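Local atomic coordinates of designed helical repeat protein (PDB entry 5CWG), a protein that has no known natural function, being a computationally designed helical repeat protein built to fold into a compact array of packed alpha-helices. Residues Glu6-Arg9 against Glu10-Val13; Ala44-Ala48 against Gly49-Ser53; Glu86-Lys89 against Arg90-Ala94; Ala185-Phe188 against Arg189-Ala192. One frame throughout, in Å; residues are numbered along the deposited sequence. Where two conformers were deposited one is given.

Contact 1: residues Glu6-Arg9 against Glu10-Val13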
loop_
_atom_site.group_PDB
_atom_site.type_symbol
_atom_site.label_atom_id
_atom_site.label_comp_id
_atom_site.label_asym_id
_atom_site.label_seq_id
_atom_site.Cartn_x
_atom_site.Cartn_y
_atom_site.Cartn_z
ATOM N N GLU A 6 1.946 18.061 -10.423
ATOM C CA GLU A 6 2.431 19.146 -9.573
ATOM C C GLU A 6 1.393 19.504 -8.521
ATOM O O GLU A 6 1.719 19.693 -7.355
ATOM C CB GLU A 6 2.777 20.387 -10.400
ATOM C CG GLU A 6 3.999 20.254 -11.283
ATOM C CD GLU A 6 4.029 21.319 -12.366
ATOM O OE1 GLU A 6 3.735 20.998 -13.540
ATOM O OE2 GLU A 6 4.333 22.485 -12.040
ATOM N N GLU A 7 0.130 19.584 -8.916
ATOM C CA GLU A 7 -0.939 19.944 -8.003
ATOM C C GLU A 7 -1.119 18.844 -6.964
ATOM O O GLU A 7 -1.330 19.129 -5.783
ATOM C CB GLU A 7 -2.218 20.186 -8.794
ATOM C CG GLU A 7 -2.085 21.401 -9.704
ATOM C CD GLU A 7 -3.016 21.372 -10.897
ATOM O OE1 GLU A 7 -4.006 20.616 -10.878
ATOM O OE2 GLU A 7 -2.750 22.107 -11.871
ATOM N N LEU A 8 -0.998 17.591 -7.382
ATOM C CA LEU A 8 -1.124 16.476 -6.464
ATOM C C LEU A 8 0.004 16.491 -5.436
ATOM O O LEU A 8 -0.212 16.261 -4.243
ATOM C CB LEU A 8 -1.120 15.175 -7.239
ATOM C CG LEU A 8 -1.275 13.899 -6.437
ATOM C CD1 LEU A 8 -2.588 13.907 -5.671
ATOM C CD2 LEU A 8 -1.189 12.678 -7.310
ATOM N N ARG A 9 1.231 16.731 -5.883
ATOM C CA ARG A 9 2.351 16.812 -4.966
ATOM C C ARG A 9 2.100 17.922 -3.950
ATOM O O ARG A 9 2.363 17.749 -2.755
ATOM C CB ARG A 9 3.656 17.058 -5.710
ATOM C CG ARG A 9 4.809 17.154 -4.743
ATOM C CD ARG A 9 6.112 17.290 -5.394
ATOM N NE ARG A 9 6.164 18.552 -6.094
ATOM C CZ ARG A 9 7.250 19.000 -6.704
ATOM N NH1 ARG A 9 8.367 18.275 -6.681
ATOM N NH2 ARG A 9 7.220 20.166 -7.339
ATOM N N GLU A 10 1.656 19.083 -4.412
ATOM C CA GLU A 10 1.407 20.191 -3.489
ATOM C C GLU A 10 0.340 19.832 -2.465
ATOM O O GLU A 10 0.487 20.202 -1.304
ATOM C CB GLU A 10 1.059 21.481 -4.230
ATOM C CG GLU A 10 2.244 22.120 -4.951
ATOM C CD GLU A 10 3.475 22.255 -4.049
ATOM O OE1 GLU A 10 4.590 21.866 -4.463
ATOM O OE2 GLU A 10 3.309 22.731 -2.900
ATOM N N ARG A 11 -0.688 19.075 -2.875
ATOM C CA ARG A 11 -1.727 18.636 -1.945
ATOM C C ARG A 11 -1.124 17.732 -0.890
ATOM O O ARG A 11 -1.428 17.865 0.310
ATOM C CB ARG A 11 -2.855 17.901 -2.683
ATOM C CG ARG A 11 -3.768 18.830 -3.467
ATOM C CD ARG A 11 -5.087 18.161 -3.902
ATOM N NE ARG A 11 -4.938 17.136 -4.928
ATOM C CZ ARG A 11 -4.916 17.377 -6.237
ATOM N NH1 ARG A 11 -4.998 18.622 -6.684
ATOM N NH2 ARG A 11 -4.791 16.371 -7.106
ATOM N N LEU A 12 -0.257 16.812 -1.300
ATOM C CA LEU A 12 0.393 15.929 -0.330
ATOM C C LEU A 12 1.276 16.707 0.639
ATOM O O LEU A 12 1.247 16.469 1.847
ATOM C CB LEU A 12 1.200 14.866 -1.049
ATOM C CG LEU A 12 1.895 13.895 -0.071
ATOM C CD1 LEU A 12 0.867 13.044 0.700
ATOM C CD2 LEU A 12 2.880 13.013 -0.816
ATOM N N VAL A 13 2.071 17.635 0.127
ATOM C CA VAL A 13 2.946 18.419 0.975
ATOM C C VAL A 13 2.121 19.125 2.061
ATOM O O VAL A 13 2.479 19.124 3.247
ATOM C CB VAL A 13 3.763 19.430 0.178
ATOM C CG1 VAL A 13 4.488 20.389 1.104
ATOM C CG2 VAL A 13 4.779 18.707 -0.673
HETATM O O HOH W 1 4.365 20.608 -6.650
HETATM O O HOH W 2 -5.548 19.178 -9.460
HETATM O O HOH W 3 5.507 22.883 -7.392
#
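A bend at chi3 (-70°) turns the guanidinium of R11 back along the helix, so that one face of it lies over the O of E7 and the CA of L8. R11 NH2 approaches L8 CD1 at 3.6 Å, the two side chains crossing at about a right angle, and R11 NH1 reaches E7 CB. The same NH2 is held by a salt bridge to E4, two turns earlier, while in the guanidinium plane water 2 joins R11 NH1 (2.9 Å) to E7 OE1. On another flank R9 also bends at chi3 (65°), which leaves its charged group beside that of E10 with planes steeply turned. All this decorates two turns of helix 3-23, the first helix of the repeat array, whose i to i+4 backbone ladder includes E10 N to E6 O at 3.0 Å. L8 and L12 suit its buried side, where they meet helix 53-73; long charged chains suit the solvent side. R9 NE and E10 OE1 stand 4.0 Å apart, and water 1 spans them, accepting from R9 NE at 2.8 Å and donating to both E10 OE1 and the O of E6.

Contact 2: residues Ala44-Ala48 against Gly49-Ser53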
loop_
_atom_site.group_PDB
_atom_site.type_symbol
_atom_site.label_atom_id
_atom_site.label_comp_id
_atom_site.label_asym_id
_atom_site.label_seq_id
_atom_site.Cartn_x
_atom_site.Cartn_y
_atom_site.Cartn_z
ATOM N N ALA A 44 8.197 5.064 -9.224
ATOM C CA ALA A 44 7.867 3.668 -9.200
ATOM C C ALA A 44 6.696 3.358 -10.149
ATOM O O ALA A 44 6.711 2.354 -10.890
ATOM C CB ALA A 44 7.587 3.191 -7.792
ATOM N N ALA A 45 5.660 4.193 -10.107
ATOM C CA ALA A 45 4.522 4.002 -10.986
ATOM C C ALA A 45 4.929 4.129 -12.461
ATOM O O ALA A 45 4.489 3.354 -13.308
ATOM C CB ALA A 45 3.438 4.997 -10.642
ATOM N N GLU A 46 5.774 5.113 -12.749
ATOM C CA GLU A 46 6.228 5.311 -14.126
ATOM C C GLU A 46 6.986 4.096 -14.636
ATOM O O GLU A 46 6.728 3.636 -15.751
ATOM C CB GLU A 46 7.096 6.558 -14.211
ATOM C CG GLU A 46 6.354 7.852 -14.126
ATOM C CD GLU A 46 7.224 9.085 -13.956
ATOM O OE1 GLU A 46 8.460 8.960 -13.787
ATOM O OE2 GLU A 46 6.660 10.205 -13.986
ATOM N N ARG A 47 7.911 3.568 -13.845
ATOM C CA ARG A 47 8.674 2.400 -14.278
ATOM C C ARG A 47 7.790 1.183 -14.519
ATOM O O ARG A 47 8.067 0.356 -15.393
ATOM C CB ARG A 47 9.762 2.051 -13.256
ATOM C CG ARG A 47 10.837 3.095 -13.111
ATOM C CD ARG A 47 11.990 2.577 -12.271
ATOM N NE ARG A 47 11.637 2.314 -10.876
ATOM C CZ ARG A 47 11.712 3.226 -9.905
ATOM N NH1 ARG A 47 12.123 4.457 -10.155
ATOM N NH2 ARG A 47 11.392 2.917 -8.667
ATOM N N ALA A 48 6.699 1.073 -13.752
ATOM C CA ALA A 48 5.799 -0.056 -13.851
ATOM C C ALA A 48 4.704 0.159 -14.927
ATOM O O ALA A 48 3.863 -0.714 -15.122
ATOM C CB ALA A 48 5.134 -0.356 -12.475
ATOM N N GLY A 49 4.696 1.316 -15.566
ATOM C CA GLY A 49 3.702 1.612 -16.585
ATOM C C GLY A 49 2.300 1.753 -16.037
ATOM O O GLY A 49 1.326 1.462 -16.745
ATOM N N ILE A 50 2.187 2.243 -14.801
ATOM C CA ILE A 50 0.886 2.376 -14.140
ATOM C C ILE A 50 0.660 3.787 -13.614
ATOM O O ILE A 50 -0.198 3.997 -12.764
ATOM C CB ILE A 50 0.717 1.340 -13.020
ATOM C CG1 ILE A 50 1.739 1.548 -11.907
ATOM C CG2 ILE A 50 0.715 -0.069 -13.616
ATOM C CD1 ILE A 50 1.564 0.656 -10.699
ATOM N N ASP A 51 1.387 4.762 -14.152
ATOM C CA ASP A 51 1.326 6.145 -13.674
ATOM C C ASP A 51 0.166 6.943 -14.280
ATOM O O ASP A 51 0.341 8.061 -14.734
ATOM C CB ASP A 51 2.652 6.886 -13.898
ATOM C CG ASP A 51 3.082 6.902 -15.336
ATOM O OD1 ASP A 51 2.967 5.863 -16.012
ATOM O OD2 ASP A 51 3.535 7.977 -15.770
ATOM N N SER A 52 -1.026 6.370 -14.225
ATOM C CA SER A 52 -2.222 7.142 -14.479
ATOM C C SER A 52 -2.459 8.108 -13.326
ATOM O O SER A 52 -2.012 7.879 -12.205
ATOM C CB SER A 52 -3.429 6.224 -14.606
ATOM O OG SER A 52 -3.639 5.520 -13.384
ATOM N N SER A 53 -3.193 9.185 -13.597
ATOM C CA SER A 53 -3.549 10.137 -12.543
ATOM C C SER A 53 -4.278 9.406 -11.425
ATOM O O SER A 53 -4.120 9.719 -10.243
ATOM C CB SER A 53 -4.411 11.287 -13.085
ATOM O OG SER A 53 -3.588 12.295 -13.639
HETATM O O HOH W 4 4.940 4.871 -17.619
HETATM O O HOH W 5 4.127 10.294 -14.491
#
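The carboxylates of E46 and D51 stand nearly perpendicular, their planes 81° apart; D51 OD2 comes against the methylene E46 CG at 3.3 Å, while the carboxylate oxygens themselves stay apart. Water 5 bridges the two groups, donating to E46 OE2 at 2.6 Å and to D51 OD2 at 2.7 Å. Water 4 ties the other oxygen, D51 OD1, to the O of E46. D51 CG sits between its backbone N and carbonyl carbon (chi1 57°), which turns the carboxylate back onto the last helical turn.

The chain here leaves helix 27-47 through a Schellman motif. I50 N donates to A45 O at 3.0 Å in an almost straight bond, and G49 N donates to E46 O at 3.1 Å, arriving from above the carbonyl plane. G49 takes positive phi (68°), a value glycine adopts readily because it lacks a CB that would press on the O of A48. The hydrophobic contact usual in this motif is present too: I50 CG1 packs 4.0 Å from A45 CB and also against A48 CB, and small alanines leave room for the branched chain. Further on, S52 is the N-cap of helix 53-73, its OG accepting from V55 N.

With E46 OE2 and D51 OD2 only 4.2 Å apart, the like charges probably raise each other's proton affinity somewhat; the shared water and the salt bridge from E46 to R42 would offset that repulsion.

Contact 3: residues Glu86-Lys89 against Arg90-Ala94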
loop_
_atom_site.group_PDB
_atom_site.type_symbol
_atom_site.label_atom_id
_atom_site.label_comp_id
_atom_site.label_asym_id
_atom_site.label_seq_id
_atom_site.Cartn_x
_atom_site.Cartn_y
_atom_site.Cartn_z
ATOM N N GLU A 86 7.107 3.799 0.507
ATOM C CA GLU A 86 7.872 2.586 0.238
ATOM C C GLU A 86 6.953 1.392 0.005
ATOM O O GLU A 86 7.247 0.538 -0.841
ATOM C CB GLU A 86 8.825 2.292 1.403
ATOM C CG GLU A 86 9.951 3.294 1.571
ATOM C CD GLU A 86 11.138 3.126 0.655
ATOM O OE1 GLU A 86 11.058 2.356 -0.323
ATOM O OE2 GLU A 86 12.160 3.823 0.889
ATOM N N ALA A 87 5.826 1.334 0.710
ATOM C CA ALA A 87 4.893 0.242 0.527
ATOM C C ALA A 87 4.284 0.275 -0.888
ATOM O O ALA A 87 4.173 -0.750 -1.558
ATOM C CB ALA A 87 3.788 0.298 1.551
ATOM N N PHE A 88 3.892 1.464 -1.338
ATOM C CA PHE A 88 3.405 1.592 -2.697
ATOM C C PHE A 88 4.475 1.158 -3.698
ATOM O O PHE A 88 4.190 0.503 -4.687
ATOM C CB PHE A 88 2.927 3.009 -2.993
ATOM C CG PHE A 88 2.533 3.179 -4.428
ATOM C CD1 PHE A 88 1.265 2.805 -4.884
ATOM C CD2 PHE A 88 3.442 3.638 -5.353
ATOM C CE1 PHE A 88 0.943 2.912 -6.209
ATOM C CE2 PHE A 88 3.107 3.704 -6.708
ATOM C CZ PHE A 88 1.871 3.372 -7.113
ATOM N N LYS A 89 5.713 1.592 -3.480
ATOM C CA LYS A 89 6.800 1.228 -4.385
ATOM C C LYS A 89 6.894 -0.294 -4.520
ATOM O O LYS A 89 7.083 -0.824 -5.618
ATOM C CB LYS A 89 8.106 1.858 -3.929
ATOM C CG LYS A 89 9.357 1.385 -4.662
ATOM C CD LYS A 89 10.556 2.278 -4.306
ATOM C CE LYS A 89 11.866 1.942 -4.963
ATOM N NZ LYS A 89 12.432 0.727 -4.432
ATOM N N ARG A 90 6.784 -1.023 -3.418
ATOM C CA ARG A 90 6.786 -2.470 -3.481
ATOM C C ARG A 90 5.651 -3.044 -4.300
ATOM O O ARG A 90 5.827 -4.007 -5.031
ATOM C CB ARG A 90 6.830 -3.070 -2.075
ATOM C CG ARG A 90 8.162 -2.758 -1.338
ATOM C CD ARG A 90 8.363 -3.565 -0.051
ATOM N NE ARG A 90 7.345 -3.301 0.961
ATOM C CZ ARG A 90 7.388 -2.297 1.831
ATOM N NH1 ARG A 90 8.398 -1.443 1.819
ATOM N NH2 ARG A 90 6.410 -2.130 2.708
ATOM N N VAL A 91 4.469 -2.456 -4.176
ATOM C CA VAL A 91 3.332 -2.882 -4.984
ATOM C C VAL A 91 3.616 -2.658 -6.470
ATOM O O VAL A 91 3.369 -3.553 -7.301
ATOM C CB VAL A 91 2.043 -2.171 -4.538
ATOM C CG1 VAL A 91 0.922 -2.391 -5.514
ATOM C CG2 VAL A 91 1.579 -2.715 -3.182
ATOM N N ALA A 92 4.122 -1.469 -6.780
ATOM C CA ALA A 92 4.439 -1.149 -8.174
ATOM C C ALA A 92 5.499 -2.087 -8.737
ATOM O O ALA A 92 5.406 -2.499 -9.900
ATOM C CB ALA A 92 4.917 0.250 -8.269
ATOM N N GLU A 93 6.501 -2.418 -7.934
ATOM C CA GLU A 93 7.538 -3.342 -8.369
ATOM C C GLU A 93 6.994 -4.726 -8.640
ATOM O O GLU A 93 7.369 -5.371 -9.633
ATOM C CB GLU A 93 8.687 -3.407 -7.331
ATOM C CG GLU A 93 9.515 -2.139 -7.274
ATOM C CD GLU A 93 10.400 -2.003 -6.029
ATOM O OE1 GLU A 93 10.207 -2.709 -4.991
ATOM O OE2 GLU A 93 11.268 -1.121 -6.083
ATOM N N ALA A 94 6.097 -5.212 -7.787
ATOM C CA ALA A 94 5.478 -6.506 -7.991
ATOM C C ALA A 94 4.593 -6.496 -9.223
ATOM O O ALA A 94 4.557 -7.472 -9.990
ATOM C CB ALA A 94 4.691 -6.936 -6.760
HETATM O O HOH W 6 11.513 -1.631 -2.590
#
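K89 and E93, one turn apart on helix 77-98, form an i to i+4 lysine-glutamate salt bridge, a familiar pairing on the surface of alpha-helices. The K89 chain starts at CB, close to the backbone N of R90. Its CG then passes E93 OE2 at 3.5 Å, CD runs by the same oxygen a little farther off, and CE closes to 3.3 Å. A turn at chi4 (-72°) after an otherwise extended chain brings NZ onto E93 OE2 at 2.7 Å, on the syn side and 22° out of the carboxylate plane. Water 6 completes a small ring, accepting from K89 NZ at 3.1 Å and donating to E93 OE1, so both carboxylate oxygens are engaged and its rotation is restrained. Lysine suits this edge because its side chain also touches L40 of helix 27-47 while the ammonium reaches water.

The buried side differs in kind. F88 sits among helices 27-47, 53-73 and 103-123, V91 against 103-123 and 127-148, and small A87 and A92 let neighbouring helices come close; F88 CE2 touches A92 CB at 4.2 Å. On a third flank, beside helix 127-148, R90 folds back over the preceding turn, one guanidinium face lying above A87 CA. Its aliphatic part follows the helix, with CG 3.5 Å from the O of E86, and at the end NH2 rests 3.8 Å from the methyl CB of A87.

Contact 4: residues Ala185-Phe188 against Arg189-Ala192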
loop_
_atom_site.group_PDB
_atom_site.type_symbol
_atom_site.label_atom_id
_atom_site.label_comp_id
_atom_site.label_asym_id
_atom_site.label_seq_id
_atom_site.Cartn_x
_atom_site.Cartn_y
_atom_site.Cartn_z
ATOM N N ALA A 185 -2.380 -15.424 1.230
ATOM C CA ALA A 185 -1.603 -15.372 -0.012
ATOM C C ALA A 185 -1.004 -16.740 -0.354
ATOM O O ALA A 185 -0.982 -17.132 -1.516
ATOM C CB ALA A 185 -0.515 -14.330 0.076
ATOM N N GLU A 186 -0.510 -17.469 0.644
ATOM C CA GLU A 186 0.055 -18.788 0.372
ATOM C C GLU A 186 -1.009 -19.797 -0.079
ATOM O O GLU A 186 -0.725 -20.690 -0.887
ATOM C CB GLU A 186 0.841 -19.329 1.576
ATOM C CG GLU A 186 2.114 -18.539 1.945
ATOM C CD GLU A 186 3.095 -18.355 0.792
ATOM O OE1 GLU A 186 3.508 -17.205 0.538
ATOM O OE2 GLU A 186 3.467 -19.356 0.144
ATOM N N GLU A 187 -2.224 -19.667 0.439
ATOM C CA GLU A 187 -3.319 -20.492 -0.038
ATOM C C GLU A 187 -3.590 -20.232 -1.511
ATOM O O GLU A 187 -3.785 -21.182 -2.257
ATOM C CB GLU A 187 -4.574 -20.258 0.804
ATOM C CG GLU A 187 -4.603 -21.053 2.077
ATOM C CD GLU A 187 -4.944 -22.504 1.813
ATOM O OE1 GLU A 187 -6.088 -22.787 1.414
ATOM O OE2 GLU A 187 -4.068 -23.356 1.981
ATOM N N PHE A 188 -3.597 -18.972 -1.931
ATOM C CA PHE A 188 -3.796 -18.681 -3.346
ATOM C C PHE A 188 -2.668 -19.264 -4.182
ATOM O O PHE A 188 -2.897 -19.846 -5.250
ATOM C CB PHE A 188 -3.907 -17.184 -3.608
ATOM C CG PHE A 188 -4.022 -16.863 -5.067
ATOM C CD1 PHE A 188 -5.241 -16.941 -5.718
ATOM C CD2 PHE A 188 -2.904 -16.526 -5.811
ATOM C CE1 PHE A 188 -5.345 -16.658 -7.070
ATOM C CE2 PHE A 188 -3.009 -16.254 -7.166
ATOM C CZ PHE A 188 -4.222 -16.330 -7.786
ATOM N N ARG A 189 -1.442 -19.073 -3.725
ATOM C CA ARG A 189 -0.301 -19.584 -4.461
ATOM C C ARG A 189 -0.417 -21.087 -4.681
ATOM O O ARG A 189 -0.169 -21.563 -5.798
ATOM C CB ARG A 189 1.008 -19.246 -3.760
ATOM C CG ARG A 189 2.220 -19.693 -4.537
ATOM C CD ARG A 189 3.405 -19.765 -3.627
ATOM N NE ARG A 189 3.279 -20.876 -2.682
ATOM C CZ ARG A 189 3.835 -22.075 -2.837
ATOM N NH1 ARG A 189 4.596 -22.340 -3.892
ATOM N NH2 ARG A 189 3.647 -23.007 -1.915
ATOM N N LYS A 190 -0.771 -21.828 -3.638
ATOM C CA LYS A 190 -0.940 -23.264 -3.767
ATOM C C LYS A 190 -1.968 -23.613 -4.833
ATOM O O LYS A 190 -1.744 -24.527 -5.631
ATOM C CB LYS A 190 -1.325 -23.882 -2.433
ATOM C CG LYS A 190 -0.194 -23.924 -1.446
ATOM C CD LYS A 190 -0.706 -24.370 -0.088
ATOM C CE LYS A 190 0.364 -24.301 0.984
ATOM N NZ LYS A 190 -0.215 -24.636 2.314
ATOM N N LYS A 191 -3.089 -22.887 -4.855
ATOM C CA LYS A 191 -4.128 -23.153 -5.843
ATOM C C LYS A 191 -3.704 -22.770 -7.269
ATOM O O LYS A 191 -4.013 -23.473 -8.242
ATOM C CB LYS A 191 -5.433 -22.485 -5.418
ATOM C CG LYS A 191 -6.086 -23.250 -4.261
ATOM C CD LYS A 191 -7.481 -22.762 -3.905
ATOM C CE LYS A 191 -8.183 -23.778 -3.000
ATOM N NZ LYS A 191 -9.382 -23.207 -2.352
ATOM N N ALA A 192 -2.986 -21.668 -7.395
ATOM C CA ALA A 192 -2.492 -21.254 -8.704
ATOM C C ALA A 192 -1.519 -22.282 -9.271
ATOM O O ALA A 192 -1.571 -22.611 -10.459
ATOM C CB ALA A 192 -1.817 -19.903 -8.601
#
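Helix 177-195, the last of the array, carries an i to i+3 glutamate-arginine pair beside an i to i+4 apolar one. In the conformer given, E186 OE2 accepts from R189 NE at 3.2 Å, a weak salt-bridge bond because the N-H...O angle is only 125°, and one that the second conformer of E186 makes doubtful as a constant feature. The side chains meet at a slant, the carboxylate and guanidinium planes inclined by 27°, and E186 gets there by curling at chi2 (-54°). Each partner is also held outside the pair: E186 OE1 by R140 of helix 127-148, and R189 NH1 by E193, one turn further along.

The backbone repeats the i to i+4 pattern, and its A192 N to F188 O bond is short, at 2.8 Å. Beside the backbone, F188 CE2 meets A192 CB at 4.1 Å, the methyl coming obliquely to the ring. The ring carbon F188 CD2 also lies 3.6 Å from R189 N. Phenylalanine suits this place because its ring packs on V141 of helix 127-148 and I150 of the loop after it, and small A192 also lets I150 come close. On the outer flank K190 CG runs 3.3 Å from the O of E186, and its extended chain leaves NZ 4.1 Å from E187 OE2, near but too far for a salt bridge.

The chemistry is thus a shared network: the E186 carboxylate lies between R140 and R189 and probably balances both charges, which would favour its ionised form, the firmer tie being that to R140.

The four contacts follow one another along the chain without overlap. Contact 1 lies on helix 3-23, contact 2 at the end of helix 27-47 and the loop after it, contact 3 on helix 77-98 and contact 4 on helix 177-195. Contacts 2 and 3 touch, their centres about 11 Å apart: A48 CB packs 3.4 Å from the O of A92, joining the end of helix 27-47 to helix 77-98. Contacts 1 and 4 lie on opposite sides of the chain's centre, with centres about 38 Å apart, and the centre of contact 3 is about 20 Å from either. The contacts therefore sample the stack of helices from its first member to its last.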